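Local atomic coordinates of FdtA domain-containing protein (Helicobacter canadensis MIT 98-5491, PDB entry 7N67), a protein that probably acts as a 3,4-ketoisomerase on a dTDP-linked keto sugar during the biosynthesis of an unusual formylated sugar. Residues Q78-M83 with C87-N92; E140-Y145 with L149-D154. All coordinates share one frame; numbering follows the deposited sequence.

Contact 1 (Q78-M83 with C87-N92); sequences QVLIMM and CEIVLN
Met82 and Cys87 meet through their sulfurs, SD of Met82 lying 4.0 Å from SG of Cys87. The methionine chain curls back on itself (chi2 -55°, chi3 -68°), and this fold brings its methyl over the start of the other strand, where CE of Met82 comes within 3.9 Å of the backbone N of Cys87. One step further, Leu80 and Ile89 meet by their branch ends, CD2 of Leu80 touching CD1 of Ile89 at 3.8 Å while the two chains cross at a slant. Here is a worked example of how a cupin barrel is filled: strands 78-84 and 87-92 follow each other closely in sequence yet belong to two different antiparallel sheets, so what joins them is apolar contact between facing layers. Met119, Leu102 and Leu128 add to the same buried core. Away from Cys87 the strands diverge, the CA atoms lying 7.6 Å apart for Met82 and Cys87 but 9.2 Å for Leu80 and Ile89. The looser, more solvent-accessible side belongs to Glu88, whose carboxylate turns from the core to a salt bridge with Arg120 and hydrogen bonds with Ser99 and Asn121.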
ATOM      1  N   GLN B  78     -17.981  13.892 -11.128  1.00 28.44           N
ATOM      2  CA  GLN B  78     -16.714  13.376 -10.540  1.00 26.81           C
ATOM      3  C   GLN B  78     -16.304  12.101 -11.279  1.00 26.65           C
ATOM      4  O   GLN B  78     -17.194  11.438 -11.847  1.00 24.70           O
ATOM      5  CB  GLN B  78     -16.873  13.099  -9.046  1.00 27.10           C
ATOM      6  CG  GLN B  78     -17.014  14.351  -8.186  1.00 27.66           C
ATOM      7  CD  GLN B  78     -16.965  13.986  -6.722  1.00 27.06           C
ATOM      8  OE1 GLN B  78     -17.166  12.839  -6.352  1.00 29.09           O
ATOM      9  NE2 GLN B  78     -16.679  14.947  -5.864  1.00 27.24           N
ATOM     10  N   VAL B  79     -15.003  11.782 -11.273  1.00 27.99           N
ATOM     11  CA  VAL B  79     -14.474  10.433 -11.637  1.00 28.91           C
ATOM     12  C   VAL B  79     -13.641   9.896 -10.465  1.00 28.14           C
ATOM     13  O   VAL B  79     -12.682  10.570 -10.070  1.00 28.36           O
ATOM     14  CB  VAL B  79     -13.667  10.478 -12.943  1.00 30.53           C
ATOM     15  CG1 VAL B  79     -12.822   9.226 -13.133  1.00 33.71           C
ATOM     16  CG2 VAL B  79     -14.569  10.685 -14.137  1.00 30.94           C
ATOM     17  N   LEU B  80     -14.001   8.711  -9.964  1.00 27.18           N
ATOM     18  CA  LEU B  80     -13.384   8.056  -8.776  1.00 27.12           C
ATOM     19  C   LEU B  80     -12.409   6.986  -9.253  1.00 26.54           C
ATOM     20  O   LEU B  80     -12.757   6.245 -10.178  1.00 26.59           O
ATOM     21  CB  LEU B  80     -14.480   7.421  -7.917  1.00 27.60           C
ATOM     22  CG  LEU B  80     -15.096   8.322  -6.857  1.00 27.61           C
ATOM     23  CD1 LEU B  80     -15.783   9.513  -7.490  1.00 27.86           C
ATOM     24  CD2 LEU B  80     -16.054   7.529  -5.987  1.00 29.40           C
ATOM     25  N   ILE B  81     -11.233   6.929  -8.641  1.00 26.82           N
ATOM     26  CA  ILE B  81     -10.202   5.886  -8.904  1.00 25.75           C
ATOM     27  C   ILE B  81      -9.616   5.437  -7.564  1.00 24.67           C
ATOM     28  O   ILE B  81      -9.100   6.304  -6.848  1.00 21.27           O
ATOM     29  CB  ILE B  81      -9.127   6.467  -9.826  1.00 25.97           C
ATOM     30  CG1 ILE B  81      -9.775   7.075 -11.074  1.00 24.27           C
ATOM     31  CG2 ILE B  81      -8.095   5.400 -10.155  1.00 27.83           C
ATOM     32  CD1 ILE B  81      -8.848   7.886 -11.923  1.00 23.20           C
ATOM     33  N   MET B  82      -9.755   4.156  -7.215  1.00 25.33           N
ATOM     34  CA  MET B  82      -9.021   3.555  -6.063  1.00 26.33           C
ATOM     35  C   MET B  82      -7.577   3.316  -6.480  1.00 25.95           C
ATOM     36  O   MET B  82      -7.318   2.329  -7.182  1.00 24.20           O
ATOM     37  CB  MET B  82      -9.615   2.218  -5.614  1.00 26.83           C
ATOM     38  CG  MET B  82     -10.963   2.373  -4.962  1.00 28.14           C
ATOM     39  SD  MET B  82     -10.929   3.533  -3.573  1.00 28.70           S
ATOM     40  CE  MET B  82      -9.935   2.598  -2.413  1.00 30.04           C
ATOM     41  N   MET B  83      -6.668   4.160  -6.016  1.00 28.47           N
ATOM     42  CA  MET B  83      -5.232   4.014  -6.348  1.00 34.66           C
ATOM     43  C   MET B  83      -4.602   2.905  -5.496  1.00 31.25           C
ATOM     44  O   MET B  83      -3.611   2.335  -5.944  1.00 33.83           O
ATOM     45  CB  MET B  83      -4.470   5.327  -6.153  1.00 37.76           C
ATOM     46  CG  MET B  83      -3.555   5.600  -7.309  1.00 45.64           C
ATOM     47  SD  MET B  83      -3.915   7.220  -7.971  1.00 55.63           S
ATOM     48  CE  MET B  83      -2.430   8.065  -7.440  1.00 65.75           C
ATOM     49  N   CYS B  87     -12.615  -0.192  -2.030  1.00 31.12           N
ATOM     50  CA  CYS B  87     -13.801   0.199  -1.251  1.00 33.31           C
ATOM     51  C   CYS B  87     -15.065  -0.105  -2.047  1.00 32.68           C
ATOM     52  O   CYS B  87     -14.962  -0.504  -3.218  1.00 33.37           O
ATOM     53  CB  CYS B  87     -13.683   1.645  -0.798  1.00 36.78           C
ATOM     54  SG  CYS B  87     -14.494   2.814  -1.902  1.00 38.12           S
ATOM     55  N   GLU B  88     -16.206  -0.009  -1.372  1.00 31.87           N
ATOM     56  CA  GLU B  88     -17.537  -0.211  -1.976  1.00 32.09           C
ATOM     57  C   GLU B  88     -18.191   1.158  -2.163  1.00 29.84           C
ATOM     58  O   GLU B  88     -18.581   1.769  -1.151  1.00 27.75           O
ATOM     59  CB  GLU B  88     -18.372  -1.141  -1.101  1.00 32.36           C
ATOM     60  CG  GLU B  88     -19.653  -1.553  -1.786  1.00 34.90           C
ATOM     61  CD  GLU B  88     -20.587  -2.356  -0.908  1.00 37.70           C
ATOM     62  OE1 GLU B  88     -21.795  -2.411  -1.230  1.00 36.78           O
ATOM     63  OE2 GLU B  88     -20.103  -2.909   0.100  1.00 40.87           O
ATOM     64  N   ILE B  89     -18.315   1.606  -3.413  1.00 31.36           N
ATOM     65  CA  ILE B  89     -19.103   2.827  -3.762  1.00 31.42           C
ATOM     66  C   ILE B  89     -20.577   2.440  -3.788  1.00 29.34           C
ATOM     67  O   ILE B  89     -20.902   1.492  -4.504  1.00 30.26           O
ATOM     68  CB  ILE B  89     -18.684   3.461  -5.102  1.00 31.71           C
ATOM     69  CG1 ILE B  89     -17.164   3.576  -5.261  1.00 32.78           C
ATOM     70  CG2 ILE B  89     -19.370   4.810  -5.257  1.00 33.54           C
ATOM     71  CD1 ILE B  89     -16.483   4.281  -4.127  1.00 32.98           C
ATOM     72  N   VAL B  90     -21.412   3.160  -3.033  1.00 29.30           N
ATOM     73  CA  VAL B  90     -22.892   2.969  -3.004  1.00 29.53           C
ATOM     74  C   VAL B  90     -23.549   4.235  -3.558  1.00 28.04           C
ATOM     75  O   VAL B  90     -23.372   5.320  -2.970  1.00 26.89           O
ATOM     76  CB  VAL B  90     -23.433   2.634  -1.599  1.00 31.42           C
ATOM     77  CG1 VAL B  90     -24.893   2.211  -1.662  1.00 29.65           C
ATOM     78  CG2 VAL B  90     -22.605   1.566  -0.902  1.00 31.86           C
ATOM     79  N   LEU B  91     -24.314   4.048  -4.629  1.00 28.95           N
ATOM     80  CA  LEU B  91     -24.899   5.089  -5.504  1.00 29.71           C
ATOM     81  C   LEU B  91     -26.422   5.024  -5.393  1.00 31.61           C
ATOM     82  O   LEU B  91     -27.003   3.918  -5.458  1.00 31.50           O
ATOM     83  CB  LEU B  91     -24.472   4.817  -6.947  1.00 30.38           C
ATOM     84  CG  LEU B  91     -22.988   4.995  -7.252  1.00 32.06           C
ATOM     85  CD1 LEU B  91     -22.757   4.891  -8.754  1.00 30.92           C
ATOM     86  CD2 LEU B  91     -22.465   6.324  -6.700  1.00 32.30           C
ATOM     87  N   ASN B  92     -27.050   6.180  -5.265  1.00 30.48           N
ATOM     88  CA  ASN B  92     -28.510   6.253  -5.078  1.00 31.37           C
ATOM     89  C   ASN B  92     -28.972   7.537  -5.747  1.00 30.78           C
ATOM     90  O   ASN B  92     -28.421   8.589  -5.396  1.00 31.77           O
ATOM     91  CB  ASN B  92     -28.871   6.170  -3.593  1.00 32.16           C
ATOM     92  CG  ASN B  92     -30.366   6.066  -3.393  1.00 32.93           C
ATOM     93  OD1 ASN B  92     -31.101   7.020  -3.656  1.00 29.73           O
ATOM     94  ND2 ASN B  92     -30.817   4.896  -2.976  1.00 34.26           N
TER

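Contact 2 (E140-Y145 with L149-D154); sequences EYIRDY and LRMVND. With TYD (thymidine-5'-diphosphate), chain E.
Leu149 N donates to Tyr145 O over 2.9 Å with an N-H...O angle of 145°, the i to i+4 bond of the first turn of the C-terminal helix. Just upstream, Arg143 grips the ligand: it reaches out along an extended chain and sets the edge of its guanidinium against the alpha-phosphate of thymidine-5'-diphosphate, where NH1 (3.2 Å) and NH2 (3.1 Å) both donate to ligand O1A, close to the guanidinium plane. Glu138 pairs with NE of Arg143 and CD2 of Tyr141 lies over one guanidinium face, toward its rim, which together probably fix its rotation. Tyr141 also brings its OH to 3.3 Å from the thymine methyl C5M, so residues two apart in the chain reach the base and the alpha-phosphate; His71, Arg68, Arg55 and Gly69 bind the ligand as well, as does Arg37 of the second subunit. Asp144 illustrates the N-cap: its OD1 accepts from Glu147 N, while NH1 of Arg150, 4.4 Å from OD1 of Asp144, adds no more than a favourable nearby charge. Outward from these bonds the contact becomes apolar. A chi1 of -173° sets the Tyr145 ring opposite its backbone N, and Leu149 sits over one face of it, toward the rim, its CG making a CH-pi contact 4.2 Å from the Tyr145 ring centroid, 19° off the normal. Ile142 and Met151 meet at about a right angle by their ends, CD1 of Ile142 to CE of Met151. The helix thus lies beside strand 141-142, a short, weakly bonded edge strand of the five-stranded sheet joined to strand 68-73 by backbone hydrogen bonding between Ile142 and Ala72, while Met151 rests on the loop residues Lys74 and Asn114, and the Tyr145 ring meets Trp116 of strand 116-120 edge-to-face.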
ATOM      1  N   GLU B 140     -22.974  24.038  -2.145  1.00 41.70           N
ATOM      2  CA  GLU B 140     -23.687  23.239  -3.186  1.00 41.71           C
ATOM      3  C   GLU B 140     -23.800  21.758  -2.779  1.00 38.20           C
ATOM      4  O   GLU B 140     -24.424  20.988  -3.551  1.00 34.09           O
ATOM      5  CB  GLU B 140     -22.991  23.382  -4.541  1.00 46.07           C
ATOM      6  CG  GLU B 140     -23.159  24.763  -5.135  1.00 50.71           C
ATOM      7  CD  GLU B 140     -24.623  25.170  -5.172  1.00 55.10           C
ATOM      8  OE1 GLU B 140     -25.429  24.401  -5.775  1.00 50.05           O
ATOM      9  OE2 GLU B 140     -24.962  26.219  -4.555  1.00 54.60           O
ATOM     10  N   TYR B 141     -23.205  21.374  -1.643  1.00 37.43           N
ATOM     11  CA  TYR B 141     -23.281  20.011  -1.044  1.00 38.04           C
ATOM     12  C   TYR B 141     -24.681  19.788  -0.455  1.00 38.57           C
ATOM     13  O   TYR B 141     -25.228  20.669   0.221  1.00 41.76           O
ATOM     14  CB  TYR B 141     -22.240  19.819   0.064  1.00 38.22           C
ATOM     15  CG  TYR B 141     -20.915  19.230  -0.356  1.00 39.52           C
ATOM     16  CD1 TYR B 141     -20.074  19.895  -1.234  1.00 41.29           C
ATOM     17  CD2 TYR B 141     -20.470  18.034   0.178  1.00 39.69           C
ATOM     18  CE1 TYR B 141     -18.847  19.370  -1.601  1.00 42.57           C
ATOM     19  CE2 TYR B 141     -19.246  17.495  -0.171  1.00 42.07           C
ATOM     20  CZ  TYR B 141     -18.425  18.169  -1.061  1.00 43.88           C
ATOM     21  OH  TYR B 141     -17.217  17.634  -1.412  1.00 40.52           O
ATOM     22  N   ILE B 142     -25.254  18.622  -0.716  1.00 36.49           N
ATOM     23  CA  ILE B 142     -26.426  18.098   0.038  1.00 34.08           C
ATOM     24  C   ILE B 142     -25.910  16.950   0.899  1.00 32.74           C
ATOM     25  O   ILE B 142     -25.459  15.956   0.314  1.00 30.81           O
ATOM     26  CB  ILE B 142     -27.530  17.684  -0.946  1.00 33.73           C
ATOM     27  CG1 ILE B 142     -27.851  18.840  -1.896  1.00 30.54           C
ATOM     28  CG2 ILE B 142     -28.754  17.179  -0.192  1.00 33.98           C
ATOM     29  CD1 ILE B 142     -28.657  18.440  -3.089  1.00 32.16           C
ATOM     30  N   ARG B 143     -25.875  17.142   2.219  1.00 32.11           N
ATOM     31  CA  ARG B 143     -25.303  16.170   3.187  1.00 34.75           C
ATOM     32  C   ARG B 143     -26.424  15.507   4.004  1.00 35.11           C
ATOM     33  O   ARG B 143     -26.100  14.912   5.056  1.00 34.12           O
ATOM     34  CB  ARG B 143     -24.320  16.868   4.136  1.00 36.35           C
ATOM     35  CG  ARG B 143     -23.127  17.522   3.455  1.00 38.51           C
ATOM     36  CD  ARG B 143     -22.115  18.005   4.478  1.00 39.95           C
ATOM     37  NE  ARG B 143     -20.877  18.485   3.869  1.00 43.73           N
ATOM     38  CZ  ARG B 143     -19.882  17.717   3.434  1.00 41.87           C
ATOM     39  NH1 ARG B 143     -19.968  16.401   3.512  1.00 41.75           N
ATOM     40  NH2 ARG B 143     -18.805  18.268   2.904  1.00 44.38           N
ATOM     41  N   ASP B 144     -27.684  15.639   3.575  1.00 34.56           N
ATOM     42  CA  ASP B 144     -28.869  15.026   4.232  1.00 35.16           C
ATOM     43  C   ASP B 144     -29.627  14.238   3.167  1.00 33.11           C
ATOM     44  O   ASP B 144     -29.983  14.858   2.138  1.00 32.72           O
ATOM     45  CB  ASP B 144     -29.774  16.082   4.867  1.00 38.16           C
ATOM     46  CG  ASP B 144     -30.927  15.495   5.663  1.00 41.17           C
ATOM     47  OD1 ASP B 144     -31.940  15.074   5.050  1.00 43.08           O
ATOM     48  OD2 ASP B 144     -30.788  15.433   6.886  1.00 46.49           O
ATOM     49  N   TYR B 145     -29.882  12.945   3.394  1.00 31.90           N
ATOM     50  CA  TYR B 145     -30.534  12.068   2.381  1.00 31.74           C
ATOM     51  C   TYR B 145     -31.974  12.550   2.120  1.00 32.36           C
ATOM     52  O   TYR B 145     -32.398  12.611   0.912  1.00 30.57           O
ATOM     53  CB  TYR B 145     -30.452  10.590   2.775  1.00 30.13           C
ATOM     54  CG  TYR B 145     -30.958   9.669   1.692  1.00 31.28           C
ATOM     55  CD1 TYR B 145     -30.402   9.675   0.419  1.00 31.09           C
ATOM     56  CD2 TYR B 145     -32.016   8.805   1.925  1.00 30.36           C
ATOM     57  CE1 TYR B 145     -30.885   8.855  -0.591  1.00 30.82           C
ATOM     58  CE2 TYR B 145     -32.502   7.974   0.930  1.00 30.34           C
ATOM     59  CZ  TYR B 145     -31.937   7.995  -0.329  1.00 30.95           C
ATOM     60  OH  TYR B 145     -32.440   7.166  -1.286  1.00 32.34           O
ATOM     61  N   LEU B 149     -33.889  13.635  -1.352  1.00 36.81           N
ATOM     62  CA  LEU B 149     -35.120  13.046  -1.959  1.00 37.89           C
ATOM     63  C   LEU B 149     -36.101  14.176  -2.308  1.00 37.93           C
ATOM     64  O   LEU B 149     -36.610  14.211  -3.469  1.00 32.63           O
ATOM     65  CB  LEU B 149     -35.719  12.002  -1.007  1.00 36.97           C
ATOM     66  CG  LEU B 149     -34.895  10.725  -0.845  1.00 36.58           C
ATOM     67  CD1 LEU B 149     -35.483   9.834   0.227  1.00 36.87           C
ATOM     68  CD2 LEU B 149     -34.768   9.956  -2.161  1.00 38.72           C
ATOM     69  N   ARG B 150     -36.303  15.107  -1.371  1.00 40.11           N
ATOM     70  CA  ARG B 150     -37.096  16.342  -1.619  1.00 43.82           C
ATOM     71  C   ARG B 150     -36.599  17.022  -2.905  1.00 44.02           C
ATOM     72  O   ARG B 150     -37.448  17.282  -3.790  1.00 46.96           O
ATOM     73  CB  ARG B 150     -37.033  17.260  -0.395  1.00 45.37           C
ATOM     74  CG  ARG B 150     -37.864  16.757   0.772  1.00 47.92           C
ATOM     75  CD  ARG B 150     -38.092  17.832   1.800  1.00 49.03           C
ATOM     76  NE  ARG B 150     -36.884  18.032   2.574  1.00 49.16           N
ATOM     77  CZ  ARG B 150     -36.562  17.354   3.670  1.00 50.55           C
ATOM     78  NH1 ARG B 150     -35.438  17.637   4.313  1.00 50.26           N
ATOM     79  NH2 ARG B 150     -37.357  16.400   4.124  1.00 50.05           N
ATOM     80  N   MET B 151     -35.283  17.263  -3.021  1.00 45.35           N
ATOM     81  CA  MET B 151     -34.640  17.885  -4.220  1.00 43.57           C
ATOM     82  C   MET B 151     -34.981  17.075  -5.476  1.00 45.31           C
ATOM     83  O   MET B 151     -35.341  17.692  -6.486  1.00 51.67           O
ATOM     84  CB  MET B 151     -33.119  17.990  -4.062  1.00 40.82           C
ATOM     85  CG  MET B 151     -32.435  18.825  -5.136  1.00 39.88           C
ATOM     86  SD  MET B 151     -32.069  17.904  -6.672  1.00 39.92           S
ATOM     87  CE  MET B 151     -30.744  16.830  -6.115  1.00 42.96           C
ATOM     88  N   VAL B 152     -34.914  15.745  -5.415  1.00 48.44           N
ATOM     89  CA  VAL B 152     -35.132  14.858  -6.596  1.00 50.20           C
ATOM     90  C   VAL B 152     -36.637  14.704  -6.880  1.00 54.13           C
ATOM     91  O   VAL B 152     -36.945  14.099  -7.933  1.00 55.93           O
ATOM     92  CB  VAL B 152     -34.432  13.496  -6.385  1.00 53.32           C
ATOM     93  CG1 VAL B 152     -34.869  12.431  -7.382  1.00 52.66           C
ATOM     94  CG2 VAL B 152     -32.917  13.644  -6.426  1.00 53.46           C
ATOM     95  N   ASN B 153     -37.540  15.224  -6.023  1.00 53.88           N
ATOM     96  CA  ASN B 153     -39.018  15.041  -6.162  1.00 56.70           C
ATOM     97  C   ASN B 153     -39.757  16.402  -6.232  1.00 61.12           C
ATOM     98  O   ASN B 153     -40.907  16.483  -5.742  1.00 62.68           O
ATOM     99  CB  ASN B 153     -39.555  14.103  -5.066  1.00 51.90           C
ATOM    100  CG  ASN B 153     -38.980  12.698  -5.131  1.00 51.81           C
ATOM    101  OD1 ASN B 153     -39.387  11.889  -5.958  1.00 49.24           O
ATOM    102  ND2 ASN B 153     -38.045  12.372  -4.251  1.00 50.10           N
ATOM    103  N   ASP B 154     -39.157  17.335  -6.961  1.00 62.49           N
ATOM    104  CA  ASP B 154     -39.699  18.688  -7.213  1.00 66.27           C
ATOM    105  C   ASP B 154     -40.529  18.661  -8.500  1.00 67.48           C
ATOM    106  O   ASP B 154     -39.972  18.234  -9.522  1.00 61.03           O
ATOM    107  CB  ASP B 154     -38.549  19.655  -7.434  1.00 62.10           C
ATOM    108  CG  ASP B 154     -38.796  21.024  -6.853  1.00 68.43           C
ATOM    109  OD1 ASP B 154     -39.113  21.104  -5.666  1.00 69.56           O
ATOM    110  OD2 ASP B 154     -38.639  21.995  -7.602  1.00 69.98           O
TER
HETATM  111  PA  TYD E 200     -16.035  15.252   3.280  1.00 32.67           P
HETATM  112  O1A TYD E 200     -17.067  15.796   2.357  1.00 30.26           O
HETATM  113  O2A TYD E 200     -16.412  14.973   4.695  1.00 35.16           O
HETATM  114  O3A TYD E 200     -15.357  13.969   2.612  1.00 27.97           O
HETATM  115  PB  TYD E 200     -15.908  12.636   1.926  1.00 27.98           P
HETATM  116  O1B TYD E 200     -14.676  11.761   1.702  1.00 26.72           O
HETATM  117  O2B TYD E 200     -16.862  12.066   2.954  1.00 28.04           O
HETATM  118  O3B TYD E 200     -16.590  13.007   0.641  1.00 25.75           O
HETATM  119  O5' TYD E 200     -14.760  16.217   3.294  1.00 33.32           O
HETATM  120  C5' TYD E 200     -13.979  16.263   4.505  1.00 32.82           C
HETATM  121  C4' TYD E 200     -13.571  17.694   4.727  1.00 33.64           C
HETATM  122  O4' TYD E 200     -12.795  18.140   3.591  1.00 31.88           O
HETATM  123  C3' TYD E 200     -14.742  18.664   4.884  1.00 33.86           C
HETATM  124  O3' TYD E 200     -14.506  19.556   5.963  1.00 33.62           O
HETATM  125  C2' TYD E 200     -14.755  19.416   3.563  1.00 34.86           C
HETATM  126  C1' TYD E 200     -13.291  19.388   3.144  1.00 34.29           C
HETATM  127  N1  TYD E 200     -13.083  19.474   1.681  1.00 36.12           N
HETATM  128  C2  TYD E 200     -12.421  20.578   1.181  1.00 34.40           C
HETATM  129  O2  TYD E 200     -11.993  21.475   1.897  1.00 32.32           O
HETATM  130  N3  TYD E 200     -12.298  20.597  -0.188  1.00 32.59           N
HETATM  131  C4  TYD E 200     -12.743  19.643  -1.086  1.00 31.64           C
HETATM  132  O4  TYD E 200     -12.551  19.798  -2.300  1.00 31.95           O
HETATM  133  C5  TYD E 200     -13.412  18.508  -0.496  1.00 32.62           C
HETATM  134  C5M TYD E 200     -13.921  17.425  -1.402  1.00 31.06           C
HETATM  135  C6  TYD E 200     -13.556  18.482   0.838  1.00 35.04           C

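How the contacts relate
Read from the N terminus, the two contacts come in series and neither nests within nor crosses the other. Contact 1 closes first, around the three residues 84-86, where the chain passes from the six-stranded sheet to the five-stranded one, and it ties these two layers together deep in the barrel. Contact 2 spans an equally short gap in sequence, but residues 146-148 are helical, not a loop, and it fastens the C-terminal helix to the edge of the five-stranded sheet. Their centres lie about 20 Å apart, yet the two touch: OD1 of Asn92 and OH of Tyr145 are 2.7 Å apart, a probable hydrogen bond linking the end of strand 87-92 with the helix start.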